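PDB 4FLN: protease Do-like 2, chloroplastic from Arabidopsis thaliana, which acts as a hexameric chloroplast serine protease that performs the primary cleavage of photodamaged D1 protein in plant photosystem II. Local coordinates for residues B[301-306]-B[335-340]; B[291-296]-B[348-353]; B[255-260]-B[279-284]. All blocks are in the same frame, centred on the assembly; numbering follows the deposited sequence.

Contact 1 of 3, residues B[301-306]-B[335-340]; sequences VSFDDL and DIAEIG
Val301 N donates to Gly340 O at 2.7 Å; Ser302 N bonds to the same oxygen at 3.1 Å, so two donors grip this carbonyl. A water links the hydroxyl of Ser302 to Asp305 N. Phe303 has its CG anti to the backbone N (chi1 -180°), a setting that carries the ring to the Ala337 side: CZ reaches Ala337 CB at 3.4 Å, while CD1 is 3.9 Å from Ile339 CG1. A serine in its place would probably open a gap beside Ala337 CB and Ile339 CG1 and strip them of this apolar cover. Asp304 then bonds twice to Glu338: its N makes a nearly straight bond (173°) to Glu338 O, and its OD1 accepts Glu338 N at 3.2 Å, on the syn side but 31° out of the carboxylate plane. The other carboxylate oxygen, OD2, forms a salt bridge with Lys331. Phe303 to Leu306 make a type I' turn at the end of strand 299-303. Within the PDZ sheet, strand 336-343 is bonded along its other side to strand 346-353, and the Phe303 ring also packs on Leu327 and Ile328 of helix 325-329.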
loop_
_atom_site.group_PDB
_atom_site.type_symbol
_atom_site.label_atom_id
_atom_site.label_comp_id
_atom_site.label_asym_id
_atom_site.label_seq_id
_atom_site.Cartn_x
_atom_site.Cartn_y
_atom_site.Cartn_z
ATOM N N VAL B 301 8.227 -44.435 23.271
ATOM C CA VAL B 301 6.978 -45.088 23.623
ATOM C C VAL B 301 6.475 -44.599 24.996
ATOM O O VAL B 301 5.309 -44.252 25.162
ATOM C CB VAL B 301 7.101 -46.621 23.500
ATOM C CG1 VAL B 301 6.425 -47.312 24.657
ATOM C CG2 VAL B 301 6.527 -47.079 22.151
ATOM N N SER B 302 7.330 -44.672 26.003
ATOM C CA SER B 302 7.003 -44.087 27.293
ATOM C C SER B 302 8.015 -43.018 27.688
ATOM O O SER B 302 9.113 -42.956 27.143
ATOM C CB SER B 302 6.946 -45.169 28.368
ATOM O OG SER B 302 8.096 -46.000 28.317
ATOM N N PHE B 303 7.623 -42.151 28.613
ATOM C CA PHE B 303 8.544 -41.198 29.202
ATOM C C PHE B 303 8.227 -41.132 30.687
ATOM O O PHE B 303 7.121 -40.747 31.050
ATOM C CB PHE B 303 8.352 -39.839 28.537
ATOM C CG PHE B 303 9.251 -38.766 29.057
ATOM C CD1 PHE B 303 10.347 -38.351 28.325
ATOM C CD2 PHE B 303 8.991 -38.154 30.266
ATOM C CE1 PHE B 303 11.164 -37.348 28.790
ATOM C CE2 PHE B 303 9.814 -37.152 30.744
ATOM C CZ PHE B 303 10.901 -36.746 30.005
ATOM N N ASP B 304 9.182 -41.493 31.543
ATOM C CA ASP B 304 8.927 -41.597 32.984
ATOM C C ASP B 304 7.661 -42.422 33.246
ATOM O O ASP B 304 6.856 -42.083 34.114
ATOM C CB ASP B 304 8.785 -40.212 33.635
ATOM C CG ASP B 304 10.136 -39.564 33.985
ATOM O OD1 ASP B 304 11.177 -40.260 33.971
ATOM O OD2 ASP B 304 10.147 -38.347 34.290
ATOM N N ASP B 305 7.497 -43.491 32.469
ATOM C CA ASP B 305 6.358 -44.419 32.565
ATOM C C ASP B 305 4.978 -43.821 32.262
ATOM O O ASP B 305 3.951 -44.400 32.628
ATOM C CB ASP B 305 6.332 -45.139 33.923
ATOM C CG ASP B 305 7.563 -46.000 34.153
ATOM O OD1 ASP B 305 7.674 -47.073 33.516
ATOM O OD2 ASP B 305 8.419 -45.606 34.975
ATOM N N LEU B 306 4.953 -42.694 31.559
ATOM C CA LEU B 306 3.723 -42.208 30.946
ATOM C C LEU B 306 3.783 -42.553 29.463
ATOM O O LEU B 306 4.790 -42.303 28.806
ATOM C CB LEU B 306 3.564 -40.695 31.137
ATOM C CG LEU B 306 3.389 -40.186 32.574
ATOM C CD1 LEU B 306 3.609 -38.683 32.657
ATOM C CD2 LEU B 306 2.018 -40.566 33.134
ATOM N N ASP B 335 18.832 -33.096 34.845
ATOM C CA ASP B 335 17.973 -34.202 35.271
ATOM C C ASP B 335 18.006 -35.388 34.322
ATOM O O ASP B 335 18.243 -35.239 33.121
ATOM C CB ASP B 335 16.524 -33.746 35.424
ATOM C CG ASP B 335 16.284 -32.963 36.692
ATOM O OD1 ASP B 335 17.224 -32.844 37.519
ATOM O OD2 ASP B 335 15.139 -32.485 36.862
ATOM N N ILE B 336 17.745 -36.568 34.865
ATOM C CA ILE B 336 17.624 -37.762 34.041
ATOM C C ILE B 336 16.160 -38.181 33.890
ATOM O O ILE B 336 15.406 -38.213 34.864
ATOM C CB ILE B 336 18.450 -38.922 34.620
ATOM C CG1 ILE B 336 19.932 -38.527 34.689
ATOM C CG2 ILE B 336 18.239 -40.185 33.809
ATOM C CD1 ILE B 336 20.907 -39.696 34.748
ATOM N N ALA B 337 15.763 -38.481 32.660
ATOM C CA ALA B 337 14.442 -39.049 32.393
ATOM C C ALA B 337 14.583 -40.488 31.923
ATOM O O ALA B 337 15.482 -40.800 31.149
ATOM C CB ALA B 337 13.699 -38.232 31.337
ATOM N N GLU B 338 13.704 -41.366 32.396
ATOM C CA GLU B 338 13.647 -42.719 31.864
ATOM C C GLU B 338 12.746 -42.760 30.638
ATOM O O GLU B 338 11.636 -42.245 30.647
ATOM C CB GLU B 338 13.175 -43.697 32.927
ATOM C CG GLU B 338 14.054 -43.702 34.164
ATOM C CD GLU B 338 13.636 -44.749 35.169
ATOM O OE1 GLU B 338 14.078 -44.665 36.337
ATOM O OE2 GLU B 338 12.870 -45.657 34.785
ATOM N N ILE B 339 13.234 -43.359 29.564
ATOM C CA ILE B 339 12.486 -43.349 28.324
ATOM C C ILE B 339 12.320 -44.751 27.744
ATOM O O ILE B 339 13.296 -45.433 27.434
ATOM C CB ILE B 339 13.140 -42.397 27.302
ATOM C CG1 ILE B 339 13.172 -40.971 27.861
ATOM C CG2 ILE B 339 12.400 -42.438 25.972
ATOM C CD1 ILE B 339 13.853 -39.957 26.961
ATOM N N GLY B 340 11.071 -45.188 27.657
ATOM C CA GLY B 340 10.727 -46.405 26.952
ATOM C C GLY B 340 10.797 -46.301 25.441
ATOM O O GLY B 340 10.135 -45.461 24.823
HETATM O O HOH W 1 9.415 -44.961 30.319
HETATM O O HOH W 2 13.399 -40.271 35.353
#

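Contact 2 of 3, residues B[291-296]-B[348-353]; sequences SKVLKE and KKVQVV
Val293 is the bump of this contact: its CG1 lies across the shallow dip over two neighbouring methyls of strand 346-353, those of Val350 and Val352, and nearer to Val350. CG1 stands anti to the backbone N (chi1 -171°), which points that methyl at the strand. There it meets Val350 CG2 at 3.4 Å and Val352 CG2 at 4.0 Å, and Gln351 O lies 3.6 Å from the same methyl. The second branch, Val293 CG2, approaches that carbonyl oxygen too, at 3.9 Å. The paired methyls follow from strand alternation: Val350 and Val352 both direct their side chains toward residues 291-296, and Gln351 directs its own away. Val293 and Val350 run past one another in opposite directions, a lengthwise overlap of two branched side chains. In the PDZ fold this is a loop, between strands 279-284 and 299-303, packed against the last strand of the sheet. It is not a further strand: no hydrogen bond joins the segments, and the nearest CA atoms, those of Val293 and Val352, are 7.0 Å apart. Leu294 adds a looser touch, its CD2 lying 4.3 Å from Val350 CG2, and it packs as well on Ile341 of the neighbouring strand 336-343. Polar ties hold the surroundings instead, with Val293 O accepting from Arg343 NH2 and Val353 N donating to Asp289 OD2. Val352 rests in addition on Ile339 and Leu255.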
loop_
_atom_site.group_PDB
_atom_site.type_symbol
_atom_site.label_atom_id
_atom_site.label_comp_id
_atom_site.label_asym_id
_atom_site.label_seq_id
_atom_site.Cartn_x
_atom_site.Cartn_y
_atom_site.Cartn_z
ATOM N N SER B 291 21.461 -39.174 21.362
ATOM C CA SER B 291 22.465 -39.356 20.310
ATOM C C SER B 291 23.680 -40.145 20.795
ATOM O O SER B 291 24.401 -40.721 19.985
ATOM C CB SER B 291 22.980 -38.001 19.816
ATOM O OG SER B 291 24.059 -37.547 20.621
ATOM N N LYS B 292 23.886 -40.202 22.109
ATOM C CA LYS B 292 24.738 -41.230 22.683
ATOM C C LYS B 292 23.843 -42.384 23.109
ATOM O O LYS B 292 24.315 -43.467 23.418
ATOM C CB LYS B 292 25.531 -40.692 23.872
ATOM C CG LYS B 292 26.699 -39.803 23.483
ATOM C CD LYS B 292 27.376 -39.237 24.716
ATOM C CE LYS B 292 28.865 -39.558 24.744
ATOM N NZ LYS B 292 29.685 -38.536 24.033
ATOM N N VAL B 293 22.540 -42.137 23.074
ATOM C CA VAL B 293 21.533 -43.004 23.668
ATOM C C VAL B 293 20.464 -43.409 22.650
ATOM O O VAL B 293 20.173 -44.591 22.504
ATOM C CB VAL B 293 20.854 -42.332 24.886
ATOM C CG1 VAL B 293 19.975 -43.329 25.611
ATOM C CG2 VAL B 293 21.892 -41.750 25.828
ATOM N N LEU B 294 19.789 -42.415 22.066
ATOM C CA LEU B 294 18.852 -42.619 20.951
ATOM C C LEU B 294 19.491 -42.675 19.545
ATOM O O LEU B 294 20.587 -42.151 19.336
ATOM C CB LEU B 294 17.746 -41.567 20.998
ATOM C CG LEU B 294 17.060 -41.511 22.361
ATOM C CD1 LEU B 294 16.010 -40.437 22.388
ATOM C CD2 LEU B 294 16.449 -42.856 22.685
ATOM N N LYS B 295 18.798 -43.314 18.597
ATOM C CA LYS B 295 19.205 -43.337 17.189
ATOM C C LYS B 295 18.018 -43.082 16.266
ATOM O O LYS B 295 16.876 -43.359 16.630
ATOM C CB LYS B 295 19.788 -44.698 16.816
ATOM C CG LYS B 295 20.739 -45.276 17.830
ATOM C CD LYS B 295 21.065 -46.720 17.501
ATOM C CE LYS B 295 21.908 -47.340 18.596
ATOM N NZ LYS B 295 21.991 -48.820 18.455
ATOM N N GLU B 296 18.285 -42.589 15.057
ATOM C CA GLU B 296 17.227 -42.460 14.063
ATOM C C GLU B 296 16.554 -43.809 13.921
ATOM O O GLU B 296 17.226 -44.822 13.757
ATOM C CB GLU B 296 17.785 -42.079 12.694
ATOM C CG GLU B 296 18.866 -41.017 12.680
ATOM C CD GLU B 296 19.463 -40.840 11.291
ATOM O OE1 GLU B 296 20.143 -39.819 11.055
ATOM O OE2 GLU B 296 19.250 -41.726 10.435
ATOM N N LYS B 348 12.753 -51.497 24.877
ATOM C CA LYS B 348 13.985 -51.279 25.607
ATOM C C LYS B 348 13.821 -50.039 26.470
ATOM O O LYS B 348 13.111 -49.109 26.093
ATOM C CB LYS B 348 15.135 -51.107 24.617
ATOM C CG LYS B 348 16.511 -51.347 25.207
ATOM C CD LYS B 348 17.515 -51.751 24.128
ATOM C CE LYS B 348 17.052 -52.993 23.347
ATOM N NZ LYS B 348 17.026 -54.248 24.163
ATOM N N LYS B 349 14.464 -50.020 27.632
ATOM C CA LYS B 349 14.452 -48.835 28.478
ATOM C C LYS B 349 15.815 -48.140 28.436
ATOM O O LYS B 349 16.846 -48.806 28.413
ATOM C CB LYS B 349 14.099 -49.221 29.907
ATOM C CG LYS B 349 13.441 -48.123 30.720
ATOM C CD LYS B 349 12.772 -48.727 31.953
ATOM C CE LYS B 349 11.759 -47.777 32.585
ATOM N NZ LYS B 349 11.172 -48.349 33.835
ATOM N N VAL B 350 15.821 -46.809 28.398
ATOM C CA VAL B 350 17.066 -46.049 28.483
ATOM C C VAL B 350 16.937 -44.811 29.377
ATOM O O VAL B 350 15.831 -44.354 29.655
ATOM C CB VAL B 350 17.582 -45.609 27.092
ATOM C CG1 VAL B 350 17.376 -46.706 26.071
ATOM C CG2 VAL B 350 16.899 -44.331 26.648
ATOM N N GLN B 351 18.073 -44.279 29.827
ATOM C CA GLN B 351 18.099 -43.024 30.574
ATOM C C GLN B 351 18.742 -41.924 29.731
ATOM O O GLN B 351 19.693 -42.177 29.000
ATOM C CB GLN B 351 18.890 -43.172 31.868
ATOM C CG GLN B 351 18.425 -44.277 32.776
ATOM C CD GLN B 351 19.252 -44.349 34.047
ATOM O OE1 GLN B 351 19.044 -43.568 34.977
ATOM N NE2 GLN B 351 20.200 -45.283 34.090
ATOM N N VAL B 352 18.222 -40.706 29.839
ATOM C CA VAL B 352 18.766 -39.579 29.098
ATOM C C VAL B 352 18.929 -38.355 29.975
ATOM O O VAL B 352 18.022 -37.991 30.715
ATOM C CB VAL B 352 17.874 -39.187 27.922
ATOM C CG1 VAL B 352 18.549 -38.096 27.113
ATOM C CG2 VAL B 352 17.587 -40.395 27.048
ATOM N N VAL B 353 20.091 -37.722 29.902
ATOM C CA VAL B 353 20.280 -36.450 30.577
ATOM C C VAL B 353 19.618 -35.371 29.736
ATOM O O VAL B 353 19.763 -35.360 28.510
ATOM C CB VAL B 353 21.772 -36.093 30.756
ATOM C CG1 VAL B 353 21.914 -34.746 31.470
ATOM C CG2 VAL B 353 22.509 -37.193 31.508
#

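Contact 3 of 3, residues B[255-260]-B[279-284]; sequences LGVLLQ and VLVRRV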
loop_
_atom_site.group_PDB
_atom_site.type_symbol
_atom_site.label_atom_id
_atom_site.label_comp_id
_atom_site.label_asym_id
_atom_site.label_seq_id
_atom_site.Cartn_x
_atom_site.Cartn_y
_atom_site.Cartn_z
ATOM N N LEU B 255 14.841 -32.532 25.181
ATOM C CA LEU B 255 15.226 -33.916 24.989
ATOM C C LEU B 255 16.268 -34.045 23.893
ATOM O O LEU B 255 16.890 -35.098 23.758
ATOM C CB LEU B 255 14.000 -34.745 24.626
ATOM C CG LEU B 255 14.236 -36.229 24.339
ATOM C CD1 LEU B 255 15.047 -36.913 25.459
ATOM C CD2 LEU B 255 12.899 -36.926 24.110
ATOM N N GLY B 256 16.433 -32.980 23.104
ATOM C CA GLY B 256 17.424 -32.928 22.043
ATOM C C GLY B 256 17.144 -33.786 20.822
ATOM O O GLY B 256 18.067 -34.320 20.206
ATOM N N VAL B 257 15.875 -33.891 20.444
ATOM C CA VAL B 257 15.464 -34.872 19.444
ATOM C C VAL B 257 14.418 -34.314 18.461
ATOM O O VAL B 257 13.621 -33.454 18.825
ATOM C CB VAL B 257 14.971 -36.168 20.168
ATOM C CG1 VAL B 257 13.643 -36.654 19.635
ATOM C CG2 VAL B 257 16.024 -37.244 20.088
ATOM N N LEU B 258 14.435 -34.803 17.220
ATOM C CA LEU B 258 13.508 -34.351 16.174
ATOM C C LEU B 258 12.507 -35.457 15.828
ATOM O O LEU B 258 12.872 -36.460 15.219
ATOM C CB LEU B 258 14.300 -33.960 14.926
ATOM C CG LEU B 258 13.751 -33.020 13.844
ATOM C CD1 LEU B 258 13.720 -33.718 12.483
ATOM C CD2 LEU B 258 12.391 -32.466 14.203
ATOM N N LEU B 259 11.243 -35.249 16.191
ATOM C CA LEU B 259 10.208 -36.301 16.156
ATOM C C LEU B 259 9.237 -36.276 14.967
ATOM O O LEU B 259 8.860 -35.222 14.456
ATOM C CB LEU B 259 9.389 -36.271 17.449
ATOM C CG LEU B 259 10.214 -36.415 18.719
ATOM C CD1 LEU B 259 9.365 -36.091 19.920
ATOM C CD2 LEU B 259 10.800 -37.829 18.807
ATOM N N GLN B 260 8.829 -37.456 14.537
ATOM C CA GLN B 260 7.798 -37.570 13.518
ATOM C C GLN B 260 6.577 -38.286 14.113
ATOM O O GLN B 260 6.722 -39.305 14.793
ATOM C CB GLN B 260 8.336 -38.318 12.293
ATOM C CG GLN B 260 7.370 -38.397 11.143
ATOM C CD GLN B 260 7.948 -39.073 9.902
ATOM O OE1 GLN B 260 9.083 -38.801 9.488
ATOM N NE2 GLN B 260 7.154 -39.955 9.294
ATOM N N VAL B 279 6.237 -41.867 18.880
ATOM C CA VAL B 279 6.685 -40.929 17.880
ATOM C C VAL B 279 8.062 -41.403 17.401
ATOM O O VAL B 279 8.852 -41.916 18.191
ATOM C CB VAL B 279 6.726 -39.510 18.470
ATOM C CG1 VAL B 279 5.329 -39.063 18.792
ATOM C CG2 VAL B 279 7.551 -39.481 19.734
ATOM N N LEU B 280 8.327 -41.267 16.103
ATOM C CA LEU B 280 9.584 -41.729 15.507
ATOM C C LEU B 280 10.714 -40.697 15.629
ATOM O O LEU B 280 10.514 -39.510 15.377
ATOM C CB LEU B 280 9.363 -42.095 14.042
ATOM C CG LEU B 280 10.510 -42.672 13.207
ATOM C CD1 LEU B 280 11.094 -43.932 13.827
ATOM C CD2 LEU B 280 10.030 -42.964 11.788
ATOM N N VAL B 281 11.900 -41.153 16.022
ATOM C CA VAL B 281 13.021 -40.249 16.158
ATOM C C VAL B 281 13.689 -40.082 14.807
ATOM O O VAL B 281 14.234 -41.030 14.244
ATOM C CB VAL B 281 14.048 -40.815 17.140
ATOM C CG1 VAL B 281 15.289 -39.914 17.200
ATOM C CG2 VAL B 281 13.415 -40.972 18.498
ATOM N N ARG B 282 13.583 -38.872 14.272
ATOM C CA ARG B 282 14.160 -38.509 12.980
ATOM C C ARG B 282 15.599 -37.996 13.027
ATOM O O ARG B 282 16.389 -38.248 12.126
ATOM C CB ARG B 282 13.239 -37.529 12.253
ATOM C CG ARG B 282 11.881 -38.134 11.902
ATOM C CD ARG B 282 11.987 -39.177 10.788
ATOM N NE ARG B 282 12.594 -40.416 11.251
ATOM C CZ ARG B 282 13.257 -41.263 10.473
ATOM N NH1 ARG B 282 13.406 -40.999 9.186
ATOM N NH2 ARG B 282 13.777 -42.372 10.986
ATOM N N ARG B 283 15.912 -37.234 14.068
ATOM C CA ARG B 283 17.232 -36.642 14.213
ATOM C C ARG B 283 17.521 -36.393 15.689
ATOM O O ARG B 283 16.600 -36.218 16.489
ATOM C CB ARG B 283 17.328 -35.326 13.432
ATOM C CG ARG B 283 18.500 -35.251 12.479
ATOM C CD ARG B 283 18.092 -35.631 11.059
ATOM N NE ARG B 283 18.978 -36.630 10.455
ATOM C CZ ARG B 283 20.015 -36.350 9.671
ATOM N NH1 ARG B 283 20.327 -35.090 9.388
ATOM N NH2 ARG B 283 20.745 -37.338 9.170
ATOM N N VAL B 284 18.804 -36.378 16.039
ATOM C CA VAL B 284 19.246 -36.081 17.395
ATOM C C VAL B 284 20.273 -34.954 17.360
ATOM O O VAL B 284 21.047 -34.838 16.412
ATOM C CB VAL B 284 19.897 -37.312 18.050
ATOM C CG1 VAL B 284 18.886 -38.415 18.214
ATOM C CG2 VAL B 284 21.053 -37.802 17.201
#
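Gln260 holds CG anti to its backbone N (chi1 -176°) and runs on extended, while Arg282 bends at chi2 (-71°) and chi3; the two chains thereby cross, with Gln260 CB 3.6 Å from Arg282 CG. The backbone here is a classic beta bulge in the antiparallel PDZ sheet: Arg282 and Arg283 both face Leu258, and the register shifts by one between Leu258 and Leu259. Leu258 O takes Arg282 N at 2.7 Å and Arg283 N in a weak bond, while Leu258 N donates to Arg283 O at 2.7 Å. Beyond the bulge, regular pairing resumes, with Gln260 N bonded to Leu280 O and Leu280 N to Gln260 O. The amide of Gln260 stands nearly perpendicular (85°) to the Arg282 guanidinium, and its NE2 bonds to Val474 O of a second subunit. A bound peptide takes backbone hydrogen bonds from Leu255, Val257 and Leu259, so strand 257-261 lies between peptide and strand 279-284, as in PDZ ligand recognition by strand addition. On the opposite face from Leu258, the apolar side chains close up: Leu259 CD2 lies 3.8 Å from Val279 CG2, and Val257 CG2 comes within 3.6 Å of Val284 CG1.

How the contacts relate
All three contacts reach the same PDZ sheet. Contact 3 is the buried one; contacts 1 and 2 are partly buried. Contacts 1 and 3 are strand pairings built on backbone hydrogen bonds, whereas contact 2 joins a loop to a strand mainly through apolar side chains, with no hydrogen bond across it, over a smaller surface (172 Å² against 365 and 532 Å²). Contacts 1 and 2 share neighbouring strands 336-343 and 346-353, with Ile339 N 2.8 Å from Val350 O. Glu296 OE1 bridges to Arg283 NH2, tying contact 2 to contact 3, and Ile339 CD1 packs on Leu255 CD1 between contacts 1 and 3. Contact 3 also meets the bound peptide.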